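Local coordinates for protein peptidoglycan-N-acetylglucosamine deacetylase BC_1974 (Bacillus cereus, PDB 5N1P) that catalyses the metal-dependent removal of acetyl groups from N-acetylglucosamine residues of peptidoglycan, releasing acetate, at residues A[7-12]-A[57-62]; A[31-36]-A[93-98]; A[66-71]-A[75-80]; A[38-43]-A[82-87]. All coordinates share one frame; numbering follows the deposited sequence.

Overall arrangement
Contacts 1 and 2 form the buried core, their centres about 5 Å apart. Both use the parallel sheet that holds strands 2-9, 31-34 and 55-58. Contact 1 is metal chemistry: a carboxylate and an imidazole meet on zinc. Contact 2 is CH-pi and apolar packing round a phenylalanine ring, with an arginine that also serves contact 1. Contacts 3 and 4 lie further out, about 18 and 16 Å from the chain centre. Contact 3 is still largely buried, contact 4 only partly. They share helix 74-89, and their centres are about 17 Å apart. Contact 3 sets a leucine methyl against a glutamate; contact 4 is aliphatic packing in which an exposed lysine takes part.

Contact 1 of 4, residues A[7-12]-A[57-62]; sequences TFDDGP and GMHSMT. With ZN (zinc ion), chain F; 8GK (~{N}-oxidanylnaphthalene-1-carboxamide), chain E.
Asp10 and His59 meet on one zinc ion. Asp10 OD1 binds the zinc at 2.1 Å, and His59 NE2 binds it at 2.1 Å. Asp10 OD1 lies at the edge of the imidazole, and the carboxylate and ring planes are only 23° apart. The His59 side chain extends from just past the end of strand 55-58 towards the metal, with CG anti to the backbone N (chi1 -164°). The far ring nitrogen, ND1, donates to the backbone O of Arg97, which fixes the rotation of the ring.

Asp9 comes from another side. Its CB stands over one face of the imidazole, 4.2 Å from the ring centroid, in a CH-pi contact. Its carboxylate plane is turned 36° from the ring. Asp9 OD1 forms a salt bridge with Arg97, and OD2 lies 2.8 Å from O14 of the inhibitor.

This is the Asp-His-His metal site of the NodB (CE4) deacetylase fold, and His63 is its third protein ligand. Asp9 is the inferred proton acceptor and His163 the inferred proton donor. The hydroxamate chelates the zinc through two oxygens, O14 at 2.1 Å and the more distant O12 at 2.5 Å. A water completes the set of ligands. It also donates to Asp10 OD2 at 2.5 Å, so one carboxylate oxygen holds the metal and the other holds the metal-bound water.

Just after His59, Ser60 OG donates to the backbone O of His59 at 2.6 Å. The same hydroxyl bonds to the backbone N of His63, linking the two histidine ligands.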
loop_
_atom_site.group_PDB
_atom_site.type_symbol
_atom_site.label_atom_id
_atom_site.label_comp_id
_atom_site.label_asym_id
_atom_site.label_seq_id
_atom_site.Cartn_x
_atom_site.Cartn_y
_atom_site.Cartn_z
ATOM N N THR A 7 -2.591 -3.843 1.503
ATOM C CA THR A 7 -2.058 -2.562 1.028
ATOM C C THR A 7 -2.202 -2.460 -0.486
ATOM O O THR A 7 -2.000 -3.438 -1.218
ATOM C CB THR A 7 -0.567 -2.336 1.428
ATOM O OG1 THR A 7 0.302 -3.215 0.684
ATOM C CG2 THR A 7 -0.368 -2.556 2.936
ATOM N N PHE A 8 -2.570 -1.271 -0.950
ATOM C CA PHE A 8 -2.866 -1.063 -2.361
ATOM C C PHE A 8 -2.034 0.084 -2.883
ATOM O O PHE A 8 -2.164 1.204 -2.405
ATOM C CB PHE A 8 -4.351 -0.761 -2.571
ATOM C CG PHE A 8 -5.252 -1.862 -2.120
ATOM C CD1 PHE A 8 -5.500 -2.938 -2.952
ATOM C CD2 PHE A 8 -5.814 -1.843 -0.847
ATOM C CE1 PHE A 8 -6.326 -3.989 -2.537
ATOM C CE2 PHE A 8 -6.643 -2.886 -0.423
ATOM C CZ PHE A 8 -6.888 -3.964 -1.270
ATOM N N ASP A 9 -1.204 -0.209 -3.874
ATOM C CA ASP A 9 -0.271 0.752 -4.467
ATOM C C ASP A 9 -0.741 1.316 -5.808
ATOM O O ASP A 9 -1.479 0.657 -6.547
ATOM C CB ASP A 9 1.091 0.095 -4.729
ATOM C CG ASP A 9 1.894 -0.175 -3.469
ATOM O OD1 ASP A 9 1.410 0.107 -2.364
ATOM O OD2 ASP A 9 3.038 -0.697 -3.609
ATOM N N ASP A 10 -0.259 2.525 -6.105
ATOM C CA ASP A 10 -0.211 3.145 -7.442
ATOM C C ASP A 10 -1.461 3.962 -7.769
ATOM O O ASP A 10 -1.535 4.562 -8.843
ATOM C CB ASP A 10 0.019 2.133 -8.584
ATOM C CG ASP A 10 1.347 1.370 -8.481
ATOM O OD1 ASP A 10 2.242 1.747 -7.702
ATOM O OD2 ASP A 10 1.509 0.378 -9.227
ATOM N N GLY A 11 -2.423 4.015 -6.854
ATOM C CA GLY A 11 -3.655 4.745 -7.106
ATOM C C GLY A 11 -3.651 6.200 -6.647
ATOM O O GLY A 11 -2.587 6.787 -6.385
ATOM N N PRO A 12 -4.843 6.809 -6.547
ATOM C CA PRO A 12 -6.130 6.174 -6.871
ATOM C C PRO A 12 -6.364 6.008 -8.363
ATOM O O PRO A 12 -5.606 6.508 -9.205
ATOM C CB PRO A 12 -7.178 7.139 -6.287
ATOM C CG PRO A 12 -6.416 8.068 -5.375
ATOM C CD PRO A 12 -5.023 8.144 -5.948
ATOM N N GLY A 57 -1.123 6.759 2.589
ATOM C CA GLY A 57 0.299 7.078 2.618
ATOM C C GLY A 57 0.837 7.373 1.231
ATOM O O GLY A 57 0.081 7.470 0.265
ATOM N N MET A 58 2.161 7.491 1.135
ATOM C CA MET A 58 2.801 7.999 -0.075
ATOM C C MET A 58 3.533 6.921 -0.869
ATOM O O MET A 58 4.181 6.054 -0.286
ATOM C CB MET A 58 3.814 9.096 0.273
ATOM C CG MET A 58 3.177 10.428 0.674
ATOM S SD MET A 58 2.598 10.495 2.375
ATOM C CE MET A 58 4.137 10.174 3.235
ATOM N N HIS A 59 3.461 7.024 -2.194
ATOM C CA HIS A 59 4.154 6.080 -3.092
ATOM C C HIS A 59 4.979 6.817 -4.153
ATOM O O HIS A 59 5.306 6.235 -5.179
ATOM C CB HIS A 59 3.147 5.147 -3.769
ATOM C CG HIS A 59 3.749 3.923 -4.403
ATOM N ND1 HIS A 59 4.740 3.172 -3.803
ATOM C CD2 HIS A 59 3.443 3.287 -5.560
ATOM C CE1 HIS A 59 5.028 2.134 -4.572
ATOM N NE2 HIS A 59 4.260 2.181 -5.648
ATOM N N SER A 60 5.296 8.082 -3.867
ATOM C CA SER A 60 6.181 8.973 -4.632
ATOM C C SER A 60 5.435 9.774 -5.707
ATOM O O SER A 60 4.207 9.688 -5.838
ATOM C CB SER A 60 7.355 8.216 -5.277
ATOM O OG SER A 60 7.016 7.674 -6.552
ATOM N N MET A 61 6.188 10.592 -6.439
ATOM C CA MET A 61 5.644 11.437 -7.501
ATOM C C MET A 61 5.854 10.818 -8.877
ATOM O O MET A 61 4.950 10.797 -9.711
ATOM C CB MET A 61 6.304 12.822 -7.483
ATOM C CG MET A 61 6.035 13.649 -6.246
ATOM S SD MET A 61 4.292 14.032 -5.923
ATOM C CE MET A 61 3.797 14.859 -7.421
ATOM N N THR A 62 7.061 10.315 -9.106
ATOM C CA THR A 62 7.466 9.858 -10.433
ATOM C C THR A 62 7.456 8.346 -10.587
ATOM O O THR A 62 7.423 7.842 -11.713
ATOM C CB THR A 62 8.878 10.351 -10.782
ATOM O OG1 THR A 62 9.837 9.713 -9.921
ATOM C CG2 THR A 62 8.966 11.858 -10.614
HETATM ZN ZN ZN F . 4.238 0.989 -7.416
HETATM C C1 8GK E . 5.823 -1.421 -6.507
HETATM C C2 8GK E . 6.739 -2.532 -6.902
HETATM C C3 8GK E . 7.016 -2.709 -8.250
HETATM C C4 8GK E . 7.881 -3.722 -8.648
HETATM C C5 8GK E . 8.479 -4.552 -7.699
HETATM C C6 8GK E . 8.202 -4.370 -6.348
HETATM C C7 8GK E . 7.334 -3.355 -5.952
HETATM C C8 8GK E . 8.142 -3.891 -10.001
HETATM C C9 8GK E . 7.548 -3.066 -10.953
HETATM C C10 8GK E . 6.682 -2.056 -10.551
HETATM C C11 8GK E . 6.422 -1.881 -9.198
HETATM O O12 8GK E . 6.230 -0.290 -6.683
HETATM N N13 8GK E . 4.604 -1.653 -6.022
HETATM O O14 8GK E . 3.610 -0.728 -6.339
HETATM O O HOH W 1 3.831 -0.483 -9.129
#

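Contact 2 of 4, residues A[31-36]-A[93-98]; sequences TFFLIG and PKLTRP
Phe33 packs against Arg97 and Leu95 in the core. The main interaction is CH-pi. Arg97 CB sits over the centre of the Phe33 ring, 3.4 Å from the centroid and 15° off the ring normal.

The guanidinium touches the ring as well, presenting one face to Phe33 CE2, which lies 3.5 Å from Arg97 CZ. The two planes are 47° apart, so this is not a parallel stack. The arginine chain bends at chi2 and chi3, which folds the guanidinium back to the rim of the ring.

Apolar contact comes from Leu95. Its CD2 methyl meets the ring edge, 3.6 Å from Phe33 CZ.

The polar end of Arg97 is satisfied by partners beyond the two segments. NH1 bonds to the hydroxyl of Thr7, and NE donates to the backbone O of Trp122. Arg97 is a second-shell residue of the deacetylase site that probably positions Asp9, the inferred proton acceptor, and Phe33 backs it. Strand 31-34 runs between strands 2-9 and 55-58 of the main parallel sheet, while short strand 95-96 follows helix 74-89 and pairs with strand 120-121.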
loop_
_atom_site.group_PDB
_atom_site.type_symbol
_atom_site.label_atom_id
_atom_site.label_comp_id
_atom_site.label_asym_id
_atom_site.label_seq_id
_atom_site.Cartn_x
_atom_site.Cartn_y
_atom_site.Cartn_z
ATOM N N THR A 31 -4.854 -0.130 3.646
ATOM C CA THR A 31 -3.837 0.915 3.549
ATOM C C THR A 31 -3.582 1.199 2.078
ATOM O O THR A 31 -3.466 0.272 1.288
ATOM C CB THR A 31 -2.548 0.460 4.264
ATOM O OG1 THR A 31 -2.840 0.241 5.655
ATOM C CG2 THR A 31 -1.424 1.485 4.127
ATOM N N PHE A 32 -3.512 2.478 1.709
ATOM C CA PHE A 32 -3.349 2.886 0.320
ATOM C C PHE A 32 -2.097 3.719 0.171
ATOM O O PHE A 32 -1.890 4.635 0.955
ATOM C CB PHE A 32 -4.557 3.717 -0.150
ATOM C CG PHE A 32 -5.822 2.920 -0.262
ATOM C CD1 PHE A 32 -6.633 2.718 0.842
ATOM C CD2 PHE A 32 -6.167 2.325 -1.461
ATOM C CE1 PHE A 32 -7.780 1.956 0.746
ATOM C CE2 PHE A 32 -7.323 1.571 -1.575
ATOM C CZ PHE A 32 -8.133 1.383 -0.467
ATOM N N PHE A 33 -1.287 3.437 -0.846
ATOM C CA PHE A 33 -0.063 4.193 -1.097
ATOM C C PHE A 33 -0.186 4.855 -2.458
ATOM O O PHE A 33 -0.245 4.182 -3.490
ATOM C CB PHE A 33 1.169 3.268 -1.022
ATOM C CG PHE A 33 1.437 2.745 0.362
ATOM C CD1 PHE A 33 1.924 3.591 1.356
ATOM C CD2 PHE A 33 1.226 1.404 0.660
ATOM C CE1 PHE A 33 2.204 3.111 2.623
ATOM C CE2 PHE A 33 1.493 0.913 1.946
ATOM C CZ PHE A 33 1.975 1.765 2.921
ATOM N N LEU A 34 -0.283 6.181 -2.437
ATOM C CA LEU A 34 -0.746 6.939 -3.587
ATOM C C LEU A 34 0.378 7.624 -4.345
ATOM O O LEU A 34 1.342 8.101 -3.745
ATOM C CB LEU A 34 -1.749 7.997 -3.127
ATOM C CG LEU A 34 -2.915 7.506 -2.257
ATOM C CD1 LEU A 34 -3.876 8.682 -2.051
ATOM C CD2 LEU A 34 -3.596 6.328 -2.926
ATOM N N ILE A 35 0.212 7.709 -5.662
ATOM C CA ILE A 35 1.146 8.424 -6.532
ATOM C C ILE A 35 0.644 9.844 -6.734
ATOM O O ILE A 35 -0.536 10.054 -6.969
ATOM C CB ILE A 35 1.291 7.720 -7.877
ATOM C CG1 ILE A 35 1.955 6.354 -7.665
ATOM C CG2 ILE A 35 2.084 8.590 -8.844
ATOM C CD1 ILE A 35 2.106 5.531 -8.931
ATOM N N GLY A 36 1.542 10.822 -6.622
ATOM C CA GLY A 36 1.143 12.225 -6.621
ATOM C C GLY A 36 0.254 12.672 -7.770
ATOM O O GLY A 36 -0.717 13.377 -7.544
ATOM N N PRO A 93 0.636 12.422 6.201
ATOM C CA PRO A 93 0.992 11.034 6.534
ATOM C C PRO A 93 2.483 10.852 6.687
ATOM O O PRO A 93 3.232 11.565 6.017
ATOM C CB PRO A 93 0.502 10.245 5.329
ATOM C CG PRO A 93 -0.523 11.159 4.662
ATOM C CD PRO A 93 0.009 12.525 4.872
ATOM N N LYS A 94 2.895 9.888 7.509
ATOM C CA LYS A 94 4.321 9.614 7.695
ATOM C C LYS A 94 4.798 8.361 6.960
ATOM O O LYS A 94 5.987 8.222 6.715
ATOM C CB LYS A 94 4.656 9.474 9.181
ATOM C CG LYS A 94 4.415 10.757 9.992
ATOM C CD LYS A 94 5.098 11.960 9.346
ATOM C CE LYS A 94 4.901 13.256 10.152
ATOM N NZ LYS A 94 3.548 13.865 9.970
ATOM N N LEU A 95 3.888 7.448 6.618
ATOM C CA LEU A 95 4.315 6.168 6.045
ATOM C C LEU A 95 4.462 6.227 4.532
ATOM O O LEU A 95 3.573 6.691 3.815
ATOM C CB LEU A 95 3.332 5.059 6.433
ATOM C CG LEU A 95 3.770 3.639 6.052
ATOM C CD1 LEU A 95 5.039 3.232 6.814
ATOM C CD2 LEU A 95 2.612 2.681 6.322
ATOM N N THR A 96 5.602 5.744 4.050
ATOM C CA THR A 96 5.884 5.651 2.633
ATOM C C THR A 96 6.059 4.182 2.242
ATOM O O THR A 96 6.452 3.353 3.057
ATOM C CB THR A 96 7.165 6.425 2.248
ATOM O OG1 THR A 96 8.319 5.736 2.765
ATOM C CG2 THR A 96 7.125 7.823 2.827
ATOM N N ARG A 97 5.731 3.891 0.995
ATOM C CA ARG A 97 5.964 2.574 0.386
ATOM C C ARG A 97 6.884 2.805 -0.809
ATOM O O ARG A 97 6.537 3.532 -1.735
ATOM C CB ARG A 97 4.619 1.950 -0.011
ATOM C CG ARG A 97 4.596 0.925 -1.138
ATOM C CD ARG A 97 5.085 -0.462 -0.732
ATOM N NE ARG A 97 4.525 -1.076 0.470
ATOM C CZ ARG A 97 3.371 -1.742 0.539
ATOM N NH1 ARG A 97 2.553 -1.793 -0.508
ATOM N NH2 ARG A 97 3.002 -2.317 1.684
ATOM N N PRO A 98 8.094 2.224 -0.778
ATOM C CA PRO A 98 9.025 2.508 -1.881
ATOM C C PRO A 98 8.600 1.859 -3.186
ATOM O O PRO A 98 8.332 0.659 -3.221
ATOM C CB PRO A 98 10.360 1.888 -1.417
ATOM C CG PRO A 98 10.190 1.607 0.041
ATOM C CD PRO A 98 8.709 1.412 0.289
#

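Contact 3 of 4, residues A[66-71]-A[75-80]; sequences AKLYKN and VNEMKE
Leu68 and Glu77 both place CG anti to their own carbonyl carbon (chi1 -65° and -72°). From there the Glu77 chain runs extended and carries its carboxylate across to helix 65-70. The second torsion of Leu68 (163°) leaves CD2 as the methyl that reaches over.

The two side chains cross at about a right angle. Leu68 CD2 lies 3.5 Å from Glu77 OE1 and also 3.5 Å from Glu77 CD, so the methyl packs against the carboxylate group. Lys67 touches more lightly, its CB 4.1 Å from Glu77 OE2. The lysine chain then leads away, and its NZ remains 6.1 Å from Glu77 OE2, too far for a salt bridge. At that distance the opposite charges may still attract weakly.

Both oxygens of the buried carboxylate are satisfied by the loop that follows His59. Glu77 OE2 pairs with the hydroxyl of Thr62, and OE1 accepts from the backbone N of Met61. Glu77 therefore ties helix 74-89 to the loop between the zinc ligands His59 and His63.

Asn71 N donates to Ala66 O at 2.8 Å, the mark of a wider pi-type turn at 66-70. Two consecutive helices joined by a short turn pack at this corner: helix 65-70 follows strand 55-58, and a short connection leads into helix 74-89, whose Val75 touches helix 108-116.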
loop_
_atom_site.group_PDB
_atom_site.type_symbol
_atom_site.label_atom_id
_atom_site.label_comp_id
_atom_site.label_asym_id
_atom_site.label_seq_id
_atom_site.Cartn_x
_atom_site.Cartn_y
_atom_site.Cartn_z
ATOM N N ALA A 66 15.477 5.387 -11.082
ATOM C CA ALA A 66 16.710 6.163 -11.185
ATOM C C ALA A 66 16.642 7.481 -10.401
ATOM O O ALA A 66 17.600 7.866 -9.718
ATOM C CB ALA A 66 17.035 6.434 -12.654
ATOM N N LYS A 67 15.515 8.176 -10.509
ATOM C CA LYS A 67 15.331 9.431 -9.785
ATOM C C LYS A 67 15.295 9.222 -8.274
ATOM O O LYS A 67 15.938 9.961 -7.524
ATOM C CB LYS A 67 14.044 10.138 -10.232
ATOM C CG LYS A 67 14.117 10.700 -11.651
ATOM C CD LYS A 67 12.809 11.378 -12.043
ATOM C CE LYS A 67 12.900 11.970 -13.453
ATOM N NZ LYS A 67 11.609 12.601 -13.863
ATOM N N LEU A 68 14.541 8.223 -7.832
ATOM C CA LEU A 68 14.345 8.016 -6.408
ATOM C C LEU A 68 15.593 7.565 -5.672
ATOM O O LEU A 68 15.890 8.060 -4.582
ATOM C CB LEU A 68 13.242 6.988 -6.177
ATOM C CG LEU A 68 11.841 7.390 -6.635
ATOM C CD1 LEU A 68 10.928 6.171 -6.734
ATOM C CD2 LEU A 68 11.243 8.398 -5.672
ATOM N N TYR A 69 16.311 6.609 -6.252
ATOM C CA TYR A 69 17.364 5.928 -5.506
ATOM C C TYR A 69 18.754 6.375 -5.937
ATOM O O TYR A 69 19.511 6.887 -5.115
ATOM C CB TYR A 69 17.185 4.412 -5.632
ATOM C CG TYR A 69 15.789 4.023 -5.191
ATOM C CD1 TYR A 69 15.347 4.311 -3.900
ATOM C CD2 TYR A 69 14.908 3.398 -6.060
ATOM C CE1 TYR A 69 14.061 3.983 -3.479
ATOM C CE2 TYR A 69 13.619 3.065 -5.649
ATOM C CZ TYR A 69 13.207 3.367 -4.358
ATOM O OH TYR A 69 11.936 3.052 -3.947
ATOM N N LYS A 70 19.079 6.228 -7.218
ATOM C CA LYS A 70 20.396 6.650 -7.705
ATOM C C LYS A 70 20.600 8.160 -7.581
ATOM O O LYS A 70 21.634 8.621 -7.087
ATOM C CB LYS A 70 20.581 6.213 -9.155
ATOM C CG LYS A 70 19.994 4.851 -9.436
ATOM C CD LYS A 70 20.388 4.335 -10.799
ATOM C CE LYS A 70 19.964 2.892 -10.962
ATOM N NZ LYS A 70 21.062 1.930 -10.645
ATOM N N ASN A 71 19.617 8.931 -8.031
ATOM C CA ASN A 71 19.687 10.389 -7.958
ATOM C C ASN A 71 19.273 10.905 -6.575
ATOM O O ASN A 71 19.370 12.104 -6.293
ATOM C CB ASN A 71 18.812 11.028 -9.040
ATOM C CG ASN A 71 19.282 10.698 -10.442
ATOM O OD1 ASN A 71 20.305 10.038 -10.632
ATOM N ND2 ASN A 71 18.532 11.154 -11.438
ATOM N N VAL A 75 13.268 11.078 -0.632
ATOM C CA VAL A 75 12.619 11.826 0.441
ATOM C C VAL A 75 11.954 13.091 -0.108
ATOM O O VAL A 75 10.840 13.428 0.303
ATOM C CB VAL A 75 13.600 12.171 1.572
ATOM C CG1 VAL A 75 12.890 12.981 2.648
ATOM C CG2 VAL A 75 14.160 10.886 2.176
ATOM N N ASN A 76 12.598 13.761 -1.060
ATOM C CA ASN A 76 11.980 14.937 -1.675
ATOM C C ASN A 76 10.626 14.593 -2.308
ATOM O O ASN A 76 9.645 15.323 -2.127
ATOM C CB ASN A 76 12.912 15.561 -2.720
ATOM C CG ASN A 76 14.152 16.164 -2.104
ATOM O OD1 ASN A 76 14.136 16.576 -0.945
ATOM N ND2 ASN A 76 15.235 16.230 -2.876
ATOM N N GLU A 77 10.563 13.486 -3.043
ATOM C CA GLU A 77 9.310 13.095 -3.680
ATOM C C GLU A 77 8.254 12.727 -2.662
ATOM O O GLU A 77 7.080 13.046 -2.834
ATOM C CB GLU A 77 9.513 11.916 -4.626
ATOM C CG GLU A 77 10.264 12.301 -5.892
ATOM C CD GLU A 77 9.985 11.346 -7.043
ATOM O OE1 GLU A 77 8.947 10.652 -7.013
ATOM O OE2 GLU A 77 10.795 11.307 -7.994
ATOM N N MET A 78 8.656 12.019 -1.613
ATOM C CA MET A 78 7.677 11.621 -0.614
ATOM C C MET A 78 7.115 12.847 0.120
ATOM O O MET A 78 5.927 12.881 0.426
ATOM C CB MET A 78 8.275 10.629 0.376
ATOM C CG MET A 78 8.585 9.272 -0.268
ATOM S SD MET A 78 7.133 8.523 -1.032
ATOM C CE MET A 78 7.832 7.025 -1.685
ATOM N N LYS A 79 7.959 13.853 0.357
ATOM C CA LYS A 79 7.534 15.094 0.996
ATOM C C LYS A 79 6.562 15.852 0.090
ATOM O O LYS A 79 5.574 16.414 0.560
ATOM C CB LYS A 79 8.739 15.980 1.349
ATOM C CG LYS A 79 8.413 17.041 2.402
ATOM C CD LYS A 79 9.659 17.776 2.875
ATOM C CE LYS A 79 9.295 18.951 3.779
ATOM N NZ LYS A 79 10.500 19.704 4.233
ATOM N N GLU A 80 6.820 15.848 -1.212
ATOM C CA GLU A 80 5.929 16.550 -2.133
ATOM C C GLU A 80 4.553 15.879 -2.157
ATOM O O GLU A 80 3.515 16.547 -2.145
ATOM C CB GLU A 80 6.521 16.597 -3.549
ATOM C CG GLU A 80 5.640 17.351 -4.524
ATOM C CD GLU A 80 6.246 17.475 -5.911
ATOM O OE1 GLU A 80 7.422 17.094 -6.103
ATOM O OE2 GLU A 80 5.533 17.958 -6.810
#

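Contact 4 of 4, residues A[38-43]-A[82-87]; sequences NVKEFP and QGLIAN
Val39 fits its two methyls against successive residues of helix 74-89. Its CG1, anti to the backbone N (chi1 172°), approaches Leu84 CB at 3.9 Å. The other methyl, CG2, faces Ile85 CG1 at 4.1 Å. One branched side chain therefore spans two neighbours on the opposing helix.

Leu84 projects toward helix 36-41. With chi1 at -70° and chi2 extended, its two methyls reach Lys40. Leu84 CD1 and CD2 each lie 4.1 Å from Lys40 CG. Lys40 stays extended at chi2 and then bends at chi3 (-81°). It joins the contact through CG, while the residue as a whole is exposed.

Ile85 presents its CG1 branch, and its side chain crosses Val39 at about a right angle. These contacts are purely van der Waals. They are plain helix-to-helix packing on the outer part of the deacetylase fold, away from the zinc.

Helix 36-41 follows strand 31-34 and leads directly into helix 43-51, whose Pro43 touches Ile88. Helix 74-89 packs against helix 36-41, and its Ile85 also packs on Val56 and Met58 of strand 55-58.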
loop_
_atom_site.group_PDB
_atom_site.type_symbol
_atom_site.label_atom_id
_atom_site.label_comp_id
_atom_site.label_asym_id
_atom_site.label_seq_id
_atom_site.Cartn_x
_atom_site.Cartn_y
_atom_site.Cartn_z
ATOM N N ASN A 38 -1.864 10.984 -9.374
ATOM C CA ASN A 38 -3.207 10.446 -9.184
ATOM C C ASN A 38 -3.937 11.097 -8.007
ATOM O O ASN A 38 -5.165 11.182 -7.989
ATOM C CB ASN A 38 -3.143 8.927 -9.011
ATOM C CG ASN A 38 -2.660 8.226 -10.261
ATOM O OD1 ASN A 38 -2.760 8.764 -11.367
ATOM N ND2 ASN A 38 -2.130 7.024 -10.099
ATOM N N VAL A 39 -3.179 11.566 -7.021
ATOM C CA VAL A 39 -3.761 12.351 -5.940
ATOM C C VAL A 39 -4.398 13.613 -6.533
ATOM O O VAL A 39 -5.501 14.019 -6.157
ATOM C CB VAL A 39 -2.695 12.728 -4.897
ATOM C CG1 VAL A 39 -3.251 13.709 -3.882
ATOM C CG2 VAL A 39 -2.179 11.465 -4.194
ATOM N N LYS A 40 -3.704 14.211 -7.487
ATOM C CA LYS A 40 -4.196 15.427 -8.107
ATOM C C LYS A 40 -5.417 15.163 -8.983
ATOM O O LYS A 40 -6.337 15.980 -9.033
ATOM C CB LYS A 40 -3.073 16.086 -8.914
ATOM C CG LYS A 40 -2.009 16.724 -8.021
ATOM C CD LYS A 40 -0.959 17.487 -8.815
ATOM C CE LYS A 40 0.111 16.574 -9.388
ATOM N NZ LYS A 40 1.370 17.335 -9.670
ATOM N N GLU A 41 -5.441 14.016 -9.656
ATOM C CA GLU A 41 -6.547 13.719 -10.561
ATOM C C GLU A 41 -7.785 13.215 -9.825
ATOM O O GLU A 41 -8.914 13.467 -10.252
ATOM C CB GLU A 41 -6.127 12.693 -11.613
ATOM C CG GLU A 41 -7.273 12.341 -12.560
ATOM C CD GLU A 41 -6.862 11.460 -13.722
ATOM O OE1 GLU A 41 -5.703 10.991 -13.743
ATOM O OE2 GLU A 41 -7.707 11.243 -14.620
ATOM N N PHE A 42 -7.574 12.510 -8.716
ATOM C CA PHE A 42 -8.678 11.890 -7.981
ATOM C C PHE A 42 -8.782 12.312 -6.509
ATOM O O PHE A 42 -8.791 11.456 -5.626
ATOM C CB PHE A 42 -8.551 10.363 -8.035
ATOM C CG PHE A 42 -8.514 9.799 -9.426
ATOM C CD1 PHE A 42 -9.688 9.601 -10.134
ATOM C CD2 PHE A 42 -7.316 9.438 -10.011
ATOM C CE1 PHE A 42 -9.661 9.073 -11.416
ATOM C CE2 PHE A 42 -7.282 8.902 -11.290
ATOM C CZ PHE A 42 -8.456 8.719 -11.989
ATOM N N PRO A 43 -8.893 13.621 -6.235
ATOM C CA PRO A 43 -8.889 14.062 -4.831
ATOM C C PRO A 43 -10.070 13.509 -4.039
ATOM O O PRO A 43 -9.931 13.249 -2.846
ATOM C CB PRO A 43 -8.998 15.594 -4.920
ATOM C CG PRO A 43 -8.880 15.939 -6.360
ATOM C CD PRO A 43 -9.170 14.723 -7.168
ATOM N N GLN A 82 3.315 13.966 0.188
ATOM C CA GLN A 82 2.735 14.216 1.501
ATOM C C GLN A 82 1.925 15.515 1.516
ATOM O O GLN A 82 0.802 15.554 2.030
ATOM C CB GLN A 82 3.846 14.267 2.541
ATOM C CG GLN A 82 3.385 14.492 3.966
ATOM C CD GLN A 82 4.545 14.800 4.865
ATOM O OE1 GLN A 82 5.257 15.791 4.656
ATOM N NE2 GLN A 82 4.760 13.963 5.876
ATOM N N GLY A 83 2.494 16.561 0.929
ATOM C CA GLY A 83 1.830 17.864 0.900
ATOM C C GLY A 83 0.551 17.838 0.075
ATOM O O GLY A 83 -0.441 18.466 0.447
ATOM N N LEU A 84 0.567 17.123 -1.046
ATOM C CA LEU A 84 -0.621 16.991 -1.885
ATOM C C LEU A 84 -1.755 16.296 -1.134
ATOM O O LEU A 84 -2.918 16.711 -1.206
ATOM C CB LEU A 84 -0.295 16.202 -3.155
ATOM C CG LEU A 84 0.609 16.925 -4.154
ATOM C CD1 LEU A 84 0.979 15.986 -5.306
ATOM C CD2 LEU A 84 -0.075 18.177 -4.675
ATOM N N ILE A 85 -1.410 15.231 -0.424
ATOM C CA ILE A 85 -2.405 14.526 0.372
ATOM C C ILE A 85 -2.931 15.428 1.499
ATOM O O ILE A 85 -4.152 15.504 1.725
ATOM C CB ILE A 85 -1.811 13.220 0.919
ATOM C CG1 ILE A 85 -1.564 12.261 -0.242
ATOM C CG2 ILE A 85 -2.767 12.571 1.926
ATOM C CD1 ILE A 85 -0.681 11.075 0.113
ATOM N N ALA A 86 -2.027 16.125 2.186
ATOM C CA ALA A 86 -2.402 16.984 3.308
ATOM C C ALA A 86 -3.340 18.095 2.875
ATOM O O ALA A 86 -4.190 18.536 3.650
ATOM C CB ALA A 86 -1.162 17.563 3.966
ATOM N N ASN A 87 -3.196 18.559 1.638
ATOM C CA ASN A 87 -4.058 19.612 1.101
ATOM C C ASN A 87 -5.513 19.180 1.062
ATOM O O ASN A 87 -6.427 20.006 1.129
ATOM C CB ASN A 87 -3.615 20.005 -0.312
ATOM C CG ASN A 87 -2.331 20.800 -0.322
ATOM O OD1 ASN A 87 -2.011 21.496 0.639
ATOM N ND2 ASN A 87 -1.587 20.706 -1.421
#